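Local structure of 6-phosphogluconate dehydrogenase (Pseudomonas syringae, 5U5G) at residues I99-A104 / L172-N177; T161-P164 / K168-R171; R248-D253 / F258-M263. The protein is a reductase of fosfomycin biosynthesis that binds NADP+ and 2-oxopropylphosphonate and probably reduces the ketone of this substrate to the alcohol. One frame throughout, in Å; residues are numbered along the deposited sequence.

Contact 1 of 3, residues I99-A104 / L172-N177; sequences IAPETA and LKILNN. With 7VD ((2-oxopropyl)phosphonic acid), chain F.
P101 and I174 meet where the first turn of helix 101-113, entered through A100 at its N-cap position, comes up against the early turns of the long helix 168-196. The end of I174 points at the CD-CG side of the proline ring: its CD1 lies 3.7 Å from CD of P101, with CG slightly farther. In I174 the branch CG1 stands anti to the carbonyl carbon (chi1 -67°), which carries CD1 out to the proline. The backbone of I99 adds a looser touch, its O lying 4.1 Å from I174 CD1. One residue back from the isoleucine, K173 turns to the bound 2-oxopropylphosphonate, whose keto oxygen O7 receives two hydrogen bonds from this helix. K173 NZ reaches it at 2.7 Å, and N177 ND2 donates at 2.9 Å in a fairly straight bond of 163°. K173 NZ also bonds to N177 OD1 at 2.9 Å, on a lone pair in the carbonyl plane. N176 ND2 supplies a second in-plane bond to that oxygen, and the pair fixes how the N177 amide is turned. Such a grip on O7 would probably polarise the ketone for reduction. Around the apolar touch, L245 and A246 of helix 236-247 pack on I174, and Y118 of strand 117-124 lies against I99; on another side of helix 168-196, L199 of the second subunit packs on L172 and L175.

Contact 2 of 3, residues T161-P164 / K168-R171; sequences TYVP and KAQR
V163, just past the end of strand 157-162, lies across the aliphatic chain of K168 at the start of helix 168-196, the two side chains crossing at about a right angle. This is the close part of the contact: V163 CB sits 3.7 Å from K168 CD, while CG and CE of the lysine lie slightly farther from the same atom. With CG anti to the backbone N (chi1 -177°) and the chain extended beyond it, K168 offers its methylenes to the valine as one straight rod. Packing is slacker toward A169, where V163 CG2 stays 4.3 Å from A169 CB and 4.0 Å from A169 N. On its inner side this apolar patch continues onto I138 of strand 135-139, which touches both V163 and A169. Beyond V163 the chain turns outward to the exposed P164, whose CG lies 3.7 Å above one face of the Y162 ring, offset toward the rim. At the far end of the lysine, the ammonium group leaves the valine behind and forms a salt bridge with D200 of the second subunit. S140 OG joins the two segments indirectly, hydrogen-bonded to both V163 O and A169 N. The chemistry of K168 is therefore mixed: within this contact its methylenes pack mainly on V163, while its charge is paired across the dimer interface.

Contact 3 of 3, residues R248-D253 / F258-M263; sequences RRLPQD and FSTLAM
L250 lays its CD1 methyl against helix 257-273, touching both M263 and T260. Leucine and methionine meet tip to tip, with L250 CD1 3.6 Å from M263 SD and 3.7 Å from M263 CE. Because the methionine chain runs extended beyond CG (chi2 161°, chi3 -177°), its thioether reaches the leucine from one turn further along the helix, and CE also approaches L250 CG at 4.0 Å. T260 adds OG1, 3.6 Å from L250 CD1, a van der Waals touch at the exposed border of the patch. Between the nearest residues, L250 and T260, the CA atoms stand 8.7 Å apart, a gap bridged by side chains alone. The leucine thus fastens the loop linking helices 236-247 and 257-273 to the second of them. M263 continues the apolar layer inward onto L243 and A246 of helix 236-247, while Y256 packs against L250 from the loop itself. On the helix's inner flank, S259 and A262 rest on helix 168-196, and E189 of the second subunit accepts hydrogen bonds from the backbone N atoms of F258 and S259.

Contacts 1 and 2 share helix 168-196, their centres about 9 Å apart, and contact 2 falls within the span of chain that contact 1 brings together. Both join elements of the NAD-binding domain to the start of that long helix: contact 2 just past the outermost strand 157-162, contact 1 at helix 101-113. I99 N and Q170 OE1 link the two through a probable hydrogen bond. Contact 3 follows later, its centre about 14 Å from that of contact 1 and about 21 Å from that of contact 2, among the C-terminal helices; the salt bridge E102-R248 ties it to contact 1. All three touch the second subunit, so the domain junction, substrate site and dimer interface adjoin.

Contact 1 of 3, residues I99-A104 / L172-N177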
ATOM      1  N   ILE A  99      11.507 -17.580  -7.871  1.00 19.79           N
ATOM      2  CA  ILE A  99      11.824 -18.254  -9.124  1.00 18.04           C
ATOM      3  C   ILE A  99      10.513 -18.574  -9.828  1.00 21.98           C
ATOM      4  O   ILE A  99       9.436 -18.519  -9.229  1.00 23.42           O
ATOM      5  CB  ILE A  99      12.629 -19.559  -8.911  1.00 21.91           C
ATOM      6  CG1 ILE A  99      11.808 -20.547  -8.080  1.00 20.71           C
ATOM      7  CG2 ILE A  99      13.982 -19.299  -8.244  1.00 19.34           C
ATOM      8  CD1 ILE A  99      12.473 -21.918  -7.967  1.00 22.44           C
ATOM      9  N   ALA A 100      10.623 -18.919 -11.112  1.00 20.28           N
ATOM     10  CA  ALA A 100       9.454 -19.256 -11.915  1.00 21.32           C
ATOM     11  C   ALA A 100       8.714 -20.450 -11.312  1.00 21.10           C
ATOM     12  O   ALA A 100       9.349 -21.400 -10.834  1.00 22.93           O
ATOM     13  CB  ALA A 100       9.880 -19.571 -13.348  1.00 23.75           C
ATOM     14  N   PRO A 101       7.378 -20.417 -11.282  1.00 22.82           N
ATOM     15  CA  PRO A 101       6.621 -21.541 -10.697  1.00 23.73           C
ATOM     16  C   PRO A 101       6.916 -22.881 -11.354  1.00 23.19           C
ATOM     17  O   PRO A 101       7.010 -23.893 -10.652  1.00 23.98           O
ATOM     18  CB  PRO A 101       5.151 -21.108 -10.894  1.00 22.23           C
ATOM     19  CG  PRO A 101       5.217 -19.581 -10.910  1.00 20.55           C
ATOM     20  CD  PRO A 101       6.510 -19.280 -11.642  1.00 21.66           C
ATOM     21  N   GLU A 102       7.098 -22.917 -12.677  1.00 23.27           N
ATOM     22  CA  GLU A 102       7.430 -24.180 -13.336  1.00 29.83           C
ATOM     23  C   GLU A 102       8.819 -24.689 -12.932  1.00 26.34           C
ATOM     24  O   GLU A 102       9.016 -25.907 -12.820  1.00 24.07           O
ATOM     25  CB  GLU A 102       7.311 -24.038 -14.869  1.00 28.99           C
ATOM     26  CG  GLU A 102       8.265 -23.024 -15.527  1.00 28.96           C
ATOM     27  CD  GLU A 102       7.672 -21.602 -15.652  1.00 38.88           C
ATOM     28  OE1 GLU A 102       6.651 -21.299 -14.971  1.00 31.17           O
ATOM     29  OE2 GLU A 102       8.236 -20.795 -16.442  1.00 31.62           O
ATOM     30  N   THR A 103       9.784 -23.794 -12.689  1.00 22.26           N
ATOM     31  CA  THR A 103      11.067 -24.240 -12.137  1.00 22.10           C
ATOM     32  C   THR A 103      10.867 -24.881 -10.766  1.00 23.78           C
ATOM     33  O   THR A 103      11.418 -25.956 -10.479  1.00 21.84           O
ATOM     34  CB  THR A 103      12.056 -23.074 -12.030  1.00 23.54           C
ATOM     35  OG1 THR A 103      12.127 -22.384 -13.283  1.00 25.84           O
ATOM     36  CG2 THR A 103      13.472 -23.575 -11.638  1.00 19.73           C
ATOM     37  N   ALA A 104      10.080 -24.229  -9.902  1.00 20.01           N
ATOM     38  CA  ALA A 104       9.802 -24.793  -8.584  1.00 19.73           C
ATOM     39  C   ALA A 104       9.101 -26.144  -8.698  1.00 23.88           C
ATOM     40  O   ALA A 104       9.429 -27.085  -7.967  1.00 22.42           O
ATOM     41  CB  ALA A 104       8.953 -23.826  -7.767  1.00 18.06           C
ATOM     42  N   LEU A 172       1.952 -16.801  -6.036  1.00 18.79           N
ATOM     43  CA  LEU A 172       1.489 -15.750  -5.135  1.00 17.76           C
ATOM     44  C   LEU A 172       2.564 -14.690  -4.891  1.00 19.22           C
ATOM     45  O   LEU A 172       2.264 -13.487  -4.831  1.00 15.59           O
ATOM     46  CB  LEU A 172       1.045 -16.385  -3.821  1.00 17.87           C
ATOM     47  CG  LEU A 172      -0.254 -17.184  -3.961  1.00 20.78           C
ATOM     48  CD1 LEU A 172      -0.386 -18.182  -2.824  1.00 17.33           C
ATOM     49  CD2 LEU A 172      -1.434 -16.216  -3.991  1.00 17.49           C
ATOM     50  N   LYS A 173       3.816 -15.119  -4.727  1.00 17.38           N
ATOM     51  CA  LYS A 173       4.903 -14.178  -4.485  1.00 18.22           C
ATOM     52  C   LYS A 173       5.076 -13.223  -5.659  1.00 18.36           C
ATOM     53  O   LYS A 173       5.218 -12.009  -5.462  1.00 17.75           O
ATOM     54  CB  LYS A 173       6.210 -14.948  -4.216  1.00 19.99           C
ATOM     55  CG  LYS A 173       7.501 -14.086  -4.271  1.00 16.56           C
ATOM     56  CD  LYS A 173       7.607 -13.131  -3.059  1.00 18.14           C
ATOM     57  CE  LYS A 173       8.910 -12.275  -3.132  1.00 17.56           C
ATOM     58  NZ  LYS A 173       8.883 -11.124  -2.167  1.00 20.75           N
ATOM     59  N   ILE A 174       5.038 -13.753  -6.890  1.00 15.99           N
ATOM     60  CA  ILE A 174       5.250 -12.929  -8.081  1.00 17.55           C
ATOM     61  C   ILE A 174       4.144 -11.879  -8.215  1.00 17.70           C
ATOM     62  O   ILE A 174       4.399 -10.713  -8.548  1.00 19.69           O
ATOM     63  CB  ILE A 174       5.332 -13.834  -9.327  1.00 18.60           C
ATOM     64  CG1 ILE A 174       6.588 -14.718  -9.283  1.00 20.81           C
ATOM     65  CG2 ILE A 174       5.298 -13.010 -10.609  1.00 17.39           C
ATOM     66  CD1 ILE A 174       6.538 -15.884 -10.265  1.00 18.97           C
ATOM     67  N   LEU A 175       2.903 -12.278  -7.965  1.00 16.74           N
ATOM     68  CA  LEU A 175       1.787 -11.334  -7.959  1.00 20.27           C
ATOM     69  C   LEU A 175       1.915 -10.316  -6.821  1.00 19.59           C
ATOM     70  O   LEU A 175       1.615  -9.128  -7.002  1.00 20.39           O
ATOM     71  CB  LEU A 175       0.483 -12.116  -7.839  1.00 18.14           C
ATOM     72  CG  LEU A 175      -0.515 -12.232  -8.994  1.00 30.22           C
ATOM     73  CD1 LEU A 175       0.020 -11.844 -10.352  1.00 23.58           C
ATOM     74  CD2 LEU A 175      -1.091 -13.631  -9.018  1.00 20.14           C
ATOM     75  N   ASN A 176       2.335 -10.770  -5.635  1.00 17.53           N
ATOM     76  CA  ASN A 176       2.612  -9.843  -4.542  1.00 19.89           C
ATOM     77  C   ASN A 176       3.597  -8.764  -4.977  1.00 20.08           C
ATOM     78  O   ASN A 176       3.385  -7.567  -4.722  1.00 16.74           O
ATOM     79  CB  ASN A 176       3.160 -10.605  -3.339  1.00 19.19           C
ATOM     80  CG  ASN A 176       3.657  -9.683  -2.257  1.00 20.02           C
ATOM     81  OD1 ASN A 176       2.868  -9.210  -1.435  1.00 20.13           O
ATOM     82  ND2 ASN A 176       4.971  -9.417  -2.244  1.00 18.54           N
ATOM     83  N   ASN A 177       4.661  -9.172  -5.675  1.00 18.46           N
ATOM     84  CA  ASN A 177       5.734  -8.252  -6.029  1.00 20.63           C
ATOM     85  C   ASN A 177       5.366  -7.345  -7.191  1.00 19.02           C
ATOM     86  O   ASN A 177       5.891  -6.232  -7.283  1.00 19.91           O
ATOM     87  CB  ASN A 177       7.004  -9.035  -6.343  1.00 19.41           C
ATOM     88  CG  ASN A 177       7.741  -9.429  -5.095  1.00 21.07           C
ATOM     89  OD1 ASN A 177       7.119  -9.712  -4.062  1.00 19.32           O
ATOM     90  ND2 ASN A 177       9.065  -9.417  -5.161  1.00 21.04           N
TER
HETATM   91  P1  7VD F 302      10.102  -7.727  -0.504  1.00 22.86           P
HETATM   92  C1  7VD F 302      11.441  -7.549  -1.717  1.00 25.91           C
HETATM   93  O2  7VD F 302       8.927  -8.544  -0.988  1.00 21.90           O
HETATM   94  O3  7VD F 302      10.604  -8.277   0.810  1.00 20.55           O
HETATM   95  O4  7VD F 302       9.707  -6.279  -0.343  1.00 26.38           O
HETATM   96  C6  7VD F 302      11.355  -8.418  -2.945  1.00 28.38           C
HETATM   97  O7  7VD F 302      10.914  -9.566  -2.888  1.00 26.91           O
HETATM   98  C8  7VD F 302      11.839  -7.791  -4.224  1.00 29.09           C

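Contact 2 of 3, residues T161-P164 / K168-R171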
ATOM      1  N   THR A 161       2.262 -18.653   5.331  1.00 28.75           N
ATOM      2  CA  THR A 161       1.061 -19.112   4.627  1.00 28.50           C
ATOM      3  C   THR A 161       1.390 -20.402   3.877  1.00 25.14           C
ATOM      4  O   THR A 161       2.132 -20.383   2.889  1.00 26.37           O
ATOM      5  CB  THR A 161       0.524 -18.045   3.666  1.00 28.87           C
ATOM      6  OG1 THR A 161       0.233 -16.838   4.382  1.00 26.67           O
ATOM      7  CG2 THR A 161      -0.760 -18.521   2.991  1.00 25.28           C
ATOM      8  N   TYR A 162       0.823 -21.519   4.332  1.00 23.52           N
ATOM      9  CA  TYR A 162       1.068 -22.821   3.723  1.00 24.01           C
ATOM     10  C   TYR A 162       0.067 -23.055   2.594  1.00 26.23           C
ATOM     11  O   TYR A 162      -1.142 -23.135   2.839  1.00 25.94           O
ATOM     12  CB  TYR A 162       0.964 -23.918   4.782  1.00 27.25           C
ATOM     13  CG  TYR A 162       1.273 -25.310   4.296  1.00 28.19           C
ATOM     14  CD1 TYR A 162       2.330 -25.546   3.431  1.00 25.46           C
ATOM     15  CD2 TYR A 162       0.531 -26.404   4.746  1.00 27.39           C
ATOM     16  CE1 TYR A 162       2.628 -26.833   2.998  1.00 26.99           C
ATOM     17  CE2 TYR A 162       0.826 -27.694   4.323  1.00 27.30           C
ATOM     18  CZ  TYR A 162       1.873 -27.899   3.449  1.00 27.63           C
ATOM     19  OH  TYR A 162       2.169 -29.167   3.012  1.00 27.53           O
ATOM     20  N   VAL A 163       0.567 -23.148   1.365  1.00 23.99           N
ATOM     21  CA  VAL A 163      -0.256 -23.454   0.198  1.00 21.33           C
ATOM     22  C   VAL A 163       0.387 -24.645  -0.517  1.00 26.03           C
ATOM     23  O   VAL A 163       1.239 -24.467  -1.403  1.00 24.93           O
ATOM     24  CB  VAL A 163      -0.421 -22.218  -0.705  1.00 25.14           C
ATOM     25  CG1 VAL A 163      -1.467 -21.264  -0.110  1.00 20.83           C
ATOM     26  CG2 VAL A 163       0.936 -21.473  -0.884  1.00 23.91           C
ATOM     27  N   PRO A 164      -0.030 -25.875  -0.190  1.00 24.48           N
ATOM     28  CA  PRO A 164       0.811 -27.057  -0.478  1.00 26.37           C
ATOM     29  C   PRO A 164       1.153 -27.274  -1.941  1.00 28.10           C
ATOM     30  O   PRO A 164       2.251 -27.764  -2.234  1.00 28.38           O
ATOM     31  CB  PRO A 164      -0.036 -28.225   0.061  1.00 29.99           C
ATOM     32  CG  PRO A 164      -0.981 -27.624   1.034  1.00 27.94           C
ATOM     33  CD  PRO A 164      -1.243 -26.215   0.574  1.00 28.28           C
ATOM     34  N   LYS A 168       2.615 -22.987  -6.270  1.00 24.10           N
ATOM     35  CA  LYS A 168       1.603 -22.015  -5.857  1.00 21.68           C
ATOM     36  C   LYS A 168       2.222 -20.873  -5.061  1.00 21.56           C
ATOM     37  O   LYS A 168       1.819 -19.715  -5.217  1.00 22.04           O
ATOM     38  CB  LYS A 168       0.502 -22.693  -5.040  1.00 19.44           C
ATOM     39  CG  LYS A 168      -0.624 -21.735  -4.635  1.00 24.74           C
ATOM     40  CD  LYS A 168      -1.877 -22.482  -4.148  1.00 27.30           C
ATOM     41  CE  LYS A 168      -2.997 -21.507  -3.862  1.00 24.03           C
ATOM     42  NZ  LYS A 168      -4.226 -22.176  -3.386  1.00 27.84           N
ATOM     43  N   ALA A 169       3.188 -21.180  -4.190  1.00 20.87           N
ATOM     44  CA  ALA A 169       3.849 -20.122  -3.436  1.00 21.54           C
ATOM     45  C   ALA A 169       4.524 -19.126  -4.368  1.00 21.08           C
ATOM     46  O   ALA A 169       4.438 -17.910  -4.153  1.00 21.27           O
ATOM     47  CB  ALA A 169       4.861 -20.719  -2.452  1.00 23.46           C
ATOM     48  N   GLN A 170       5.191 -19.614  -5.421  1.00 19.41           N
ATOM     49  CA  GLN A 170       5.848 -18.679  -6.332  1.00 20.65           C
ATOM     50  C   GLN A 170       4.824 -17.867  -7.108  1.00 21.09           C
ATOM     51  O   GLN A 170       5.045 -16.682  -7.371  1.00 19.16           O
ATOM     52  CB  GLN A 170       6.788 -19.402  -7.300  1.00 18.85           C
ATOM     53  CG  GLN A 170       8.036 -20.022  -6.647  1.00 21.62           C
ATOM     54  CD  GLN A 170       8.974 -18.988  -6.031  1.00 21.19           C
ATOM     55  OE1 GLN A 170       8.872 -17.786  -6.295  1.00 23.01           O
ATOM     56  NE2 GLN A 170       9.896 -19.454  -5.219  1.00 20.43           N
ATOM     57  N   ARG A 171       3.704 -18.487  -7.488  1.00 20.40           N
ATOM     58  CA  ARG A 171       2.648 -17.744  -8.170  1.00 18.87           C
ATOM     59  C   ARG A 171       2.195 -16.561  -7.329  1.00 18.05           C
ATOM     60  O   ARG A 171       2.084 -15.436  -7.828  1.00 19.54           O
ATOM     61  CB  ARG A 171       1.467 -18.667  -8.482  1.00 21.06           C
ATOM     62  CG  ARG A 171       1.790 -19.706  -9.541  1.00 23.48           C
ATOM     63  CD  ARG A 171       0.650 -20.693  -9.813  1.00 28.52           C
ATOM     64  NE  ARG A 171       1.092 -21.626 -10.848  1.00 34.42           N
ATOM     65  CZ  ARG A 171       1.461 -22.890 -10.639  1.00 35.95           C
ATOM     66  NH1 ARG A 171       1.394 -23.432  -9.428  1.00 35.91           N
ATOM     67  NH2 ARG A 171       1.871 -23.624 -11.658  1.00 41.37           N
TER

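Contact 3 of 3, residues R248-D253 / F258-M263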
ATOM      1  N   ARG A 248       5.980 -12.857 -18.046  1.00 24.80           N
ATOM      2  CA  ARG A 248       5.818 -14.118 -18.746  1.00 28.65           C
ATOM      3  C   ARG A 248       4.504 -14.808 -18.405  1.00 27.18           C
ATOM      4  O   ARG A 248       4.132 -15.767 -19.086  1.00 29.33           O
ATOM      5  CB  ARG A 248       6.985 -15.032 -18.417  1.00 25.92           C
ATOM      6  CG  ARG A 248       8.347 -14.483 -18.776  1.00 34.79           C
ATOM      7  CD  ARG A 248       9.369 -15.574 -18.545  1.00 38.08           C
ATOM      8  NE  ARG A 248       8.959 -16.823 -19.178  1.00 47.95           N
ATOM      9  CZ  ARG A 248       8.509 -17.870 -18.495  1.00 52.48           C
ATOM     10  NH1 ARG A 248       8.392 -17.757 -17.183  1.00 41.59           N
ATOM     11  NH2 ARG A 248       8.121 -19.005 -19.079  1.00 50.53           N
ATOM     12  N   ARG A 249       3.794 -14.349 -17.375  1.00 26.10           N
ATOM     13  CA  ARG A 249       2.519 -14.940 -17.004  1.00 28.84           C
ATOM     14  C   ARG A 249       1.331 -14.084 -17.428  1.00 30.54           C
ATOM     15  O   ARG A 249       0.187 -14.433 -17.118  1.00 30.39           O
ATOM     16  CB  ARG A 249       2.494 -15.213 -15.500  1.00 22.83           C
ATOM     17  CG  ARG A 249       3.676 -16.061 -15.060  1.00 26.35           C
ATOM     18  CD  ARG A 249       3.597 -16.488 -13.600  1.00 23.62           C
ATOM     19  NE  ARG A 249       2.327 -17.144 -13.298  1.00 30.01           N
ATOM     20  CZ  ARG A 249       2.070 -18.429 -13.517  1.00 29.82           C
ATOM     21  NH1 ARG A 249       2.996 -19.216 -14.041  1.00 27.83           N
ATOM     22  NH2 ARG A 249       0.876 -18.926 -13.203  1.00 35.80           N
ATOM     23  N   LEU A 250       1.576 -12.991 -18.148  1.00 27.75           N
ATOM     24  CA  LEU A 250       0.486 -12.142 -18.631  1.00 34.24           C
ATOM     25  C   LEU A 250      -0.303 -12.852 -19.725  1.00 37.12           C
ATOM     26  O   LEU A 250       0.292 -13.384 -20.672  1.00 39.32           O
ATOM     27  CB  LEU A 250       1.031 -10.828 -19.174  1.00 35.05           C
ATOM     28  CG  LEU A 250       1.350  -9.729 -18.166  1.00 30.93           C
ATOM     29  CD1 LEU A 250       2.046  -8.588 -18.875  1.00 32.48           C
ATOM     30  CD2 LEU A 250       0.075  -9.236 -17.479  1.00 32.89           C
ATOM     31  N   PRO A 251      -1.629 -12.866 -19.650  1.00 40.13           N
ATOM     32  CA  PRO A 251      -2.419 -13.514 -20.699  1.00 43.48           C
ATOM     33  C   PRO A 251      -2.435 -12.686 -21.974  1.00 47.92           C
ATOM     34  O   PRO A 251      -2.211 -11.475 -21.971  1.00 46.17           O
ATOM     35  CB  PRO A 251      -3.816 -13.610 -20.080  1.00 42.54           C
ATOM     36  CG  PRO A 251      -3.873 -12.460 -19.118  1.00 44.96           C
ATOM     37  CD  PRO A 251      -2.468 -12.304 -18.577  1.00 39.51           C
ATOM     38  N   GLN A 252      -2.696 -13.367 -23.083  1.00 51.28           N
ATOM     39  CA  GLN A 252      -2.784 -12.711 -24.378  1.00 52.42           C
ATOM     40  C   GLN A 252      -4.163 -12.128 -24.648  1.00 55.22           C
ATOM     41  O   GLN A 252      -4.348 -11.467 -25.675  1.00 55.47           O
ATOM     42  CB  GLN A 252      -2.422 -13.695 -25.494  1.00 53.75           C
ATOM     43  CG  GLN A 252      -1.324 -14.681 -25.122  1.00 62.41           C
ATOM     44  CD  GLN A 252       0.060 -14.058 -25.141  1.00 65.91           C
ATOM     45  OE1 GLN A 252       0.268 -12.989 -25.724  1.00 70.07           O
ATOM     46  NE2 GLN A 252       1.017 -14.729 -24.505  1.00 65.58           N
ATOM     47  N   ASP A 253      -5.130 -12.344 -23.754  1.00 53.49           N
ATOM     48  CA  ASP A 253      -6.519 -11.988 -24.016  1.00 58.38           C
ATOM     49  C   ASP A 253      -7.030 -10.830 -23.169  1.00 55.72           C
ATOM     50  O   ASP A 253      -8.187 -10.429 -23.337  1.00 51.42           O
ATOM     51  CB  ASP A 253      -7.427 -13.210 -23.814  1.00 56.61           C
ATOM     52  CG  ASP A 253      -7.536 -13.635 -22.353  1.00 61.58           C
ATOM     53  OD1 ASP A 253      -6.667 -13.250 -21.540  1.00 58.56           O
ATOM     54  OD2 ASP A 253      -8.494 -14.367 -22.019  1.00 60.45           O
ATOM     55  N   PHE A 258      -1.551  -1.203 -15.705  1.00 21.51           N
ATOM     56  CA  PHE A 258      -0.665  -0.861 -14.593  1.00 23.39           C
ATOM     57  C   PHE A 258       0.453  -1.883 -14.450  1.00 22.23           C
ATOM     58  O   PHE A 258       1.609  -1.511 -14.215  1.00 20.51           O
ATOM     59  CB  PHE A 258      -1.454  -0.718 -13.290  1.00 20.22           C
ATOM     60  CG  PHE A 258      -2.102   0.639 -13.130  1.00 20.62           C
ATOM     61  CD1 PHE A 258      -3.396   0.862 -13.569  1.00 20.79           C
ATOM     62  CD2 PHE A 258      -1.395   1.698 -12.579  1.00 21.99           C
ATOM     63  CE1 PHE A 258      -3.983   2.120 -13.439  1.00 21.25           C
ATOM     64  CE2 PHE A 258      -1.971   2.950 -12.443  1.00 19.13           C
ATOM     65  CZ  PHE A 258      -3.279   3.159 -12.869  1.00 17.11           C
ATOM     66  N   SER A 259       0.127  -3.171 -14.614  1.00 20.58           N
ATOM     67  CA  SER A 259       1.139  -4.220 -14.563  1.00 23.62           C
ATOM     68  C   SER A 259       2.186  -4.019 -15.646  1.00 22.15           C
ATOM     69  O   SER A 259       3.391  -4.003 -15.366  1.00 22.21           O
ATOM     70  CB  SER A 259       0.484  -5.595 -14.714  1.00 20.58           C
ATOM     71  OG  SER A 259      -0.502  -5.814 -13.721  1.00 20.40           O
ATOM     72  N   THR A 260       1.735  -3.861 -16.894  1.00 21.38           N
ATOM     73  CA  THR A 260       2.653  -3.690 -18.013  1.00 22.70           C
ATOM     74  C   THR A 260       3.470  -2.406 -17.872  1.00 23.24           C
ATOM     75  O   THR A 260       4.659  -2.383 -18.207  1.00 22.48           O
ATOM     76  CB  THR A 260       1.872  -3.721 -19.334  1.00 27.33           C
ATOM     77  OG1 THR A 260       1.419  -5.066 -19.588  1.00 27.95           O
ATOM     78  CG2 THR A 260       2.741  -3.286 -20.486  1.00 33.81           C
ATOM     79  N   LEU A 261       2.861  -1.336 -17.349  1.00 20.98           N
ATOM     80  CA  LEU A 261       3.627  -0.112 -17.097  1.00 21.14           C
ATOM     81  C   LEU A 261       4.718  -0.345 -16.058  1.00 22.05           C
ATOM     82  O   LEU A 261       5.844   0.148 -16.209  1.00 22.44           O
ATOM     83  CB  LEU A 261       2.701   1.025 -16.658  1.00 20.67           C
ATOM     84  CG  LEU A 261       3.358   2.398 -16.480  1.00 23.25           C
ATOM     85  CD1 LEU A 261       4.045   2.889 -17.765  1.00 22.71           C
ATOM     86  CD2 LEU A 261       2.292   3.392 -16.025  1.00 20.38           C
ATOM     87  N   ALA A 262       4.414  -1.119 -15.013  1.00 19.96           N
ATOM     88  CA  ALA A 262       5.419  -1.411 -13.993  1.00 19.74           C
ATOM     89  C   ALA A 262       6.591  -2.203 -14.570  1.00 19.21           C
ATOM     90  O   ALA A 262       7.748  -1.948 -14.225  1.00 19.91           O
ATOM     91  CB  ALA A 262       4.781  -2.165 -12.828  1.00 20.74           C
ATOM     92  N   MET A 263       6.314  -3.158 -15.457  1.00 20.21           N
ATOM     93  CA  MET A 263       7.391  -3.918 -16.091  1.00 21.07           C
ATOM     94  C   MET A 263       8.281  -3.012 -16.941  1.00 26.69           C
ATOM     95  O   MET A 263       9.510  -3.037 -16.813  1.00 26.40           O
ATOM     96  CB  MET A 263       6.803  -5.051 -16.937  1.00 20.21           C
ATOM     97  CG  MET A 263       5.900  -5.945 -16.141  1.00 21.59           C
ATOM     98  SD  MET A 263       4.784  -6.951 -17.129  1.00 24.45           S
ATOM     99  CE  MET A 263       3.878  -7.756 -15.815  1.00 22.36           C
TER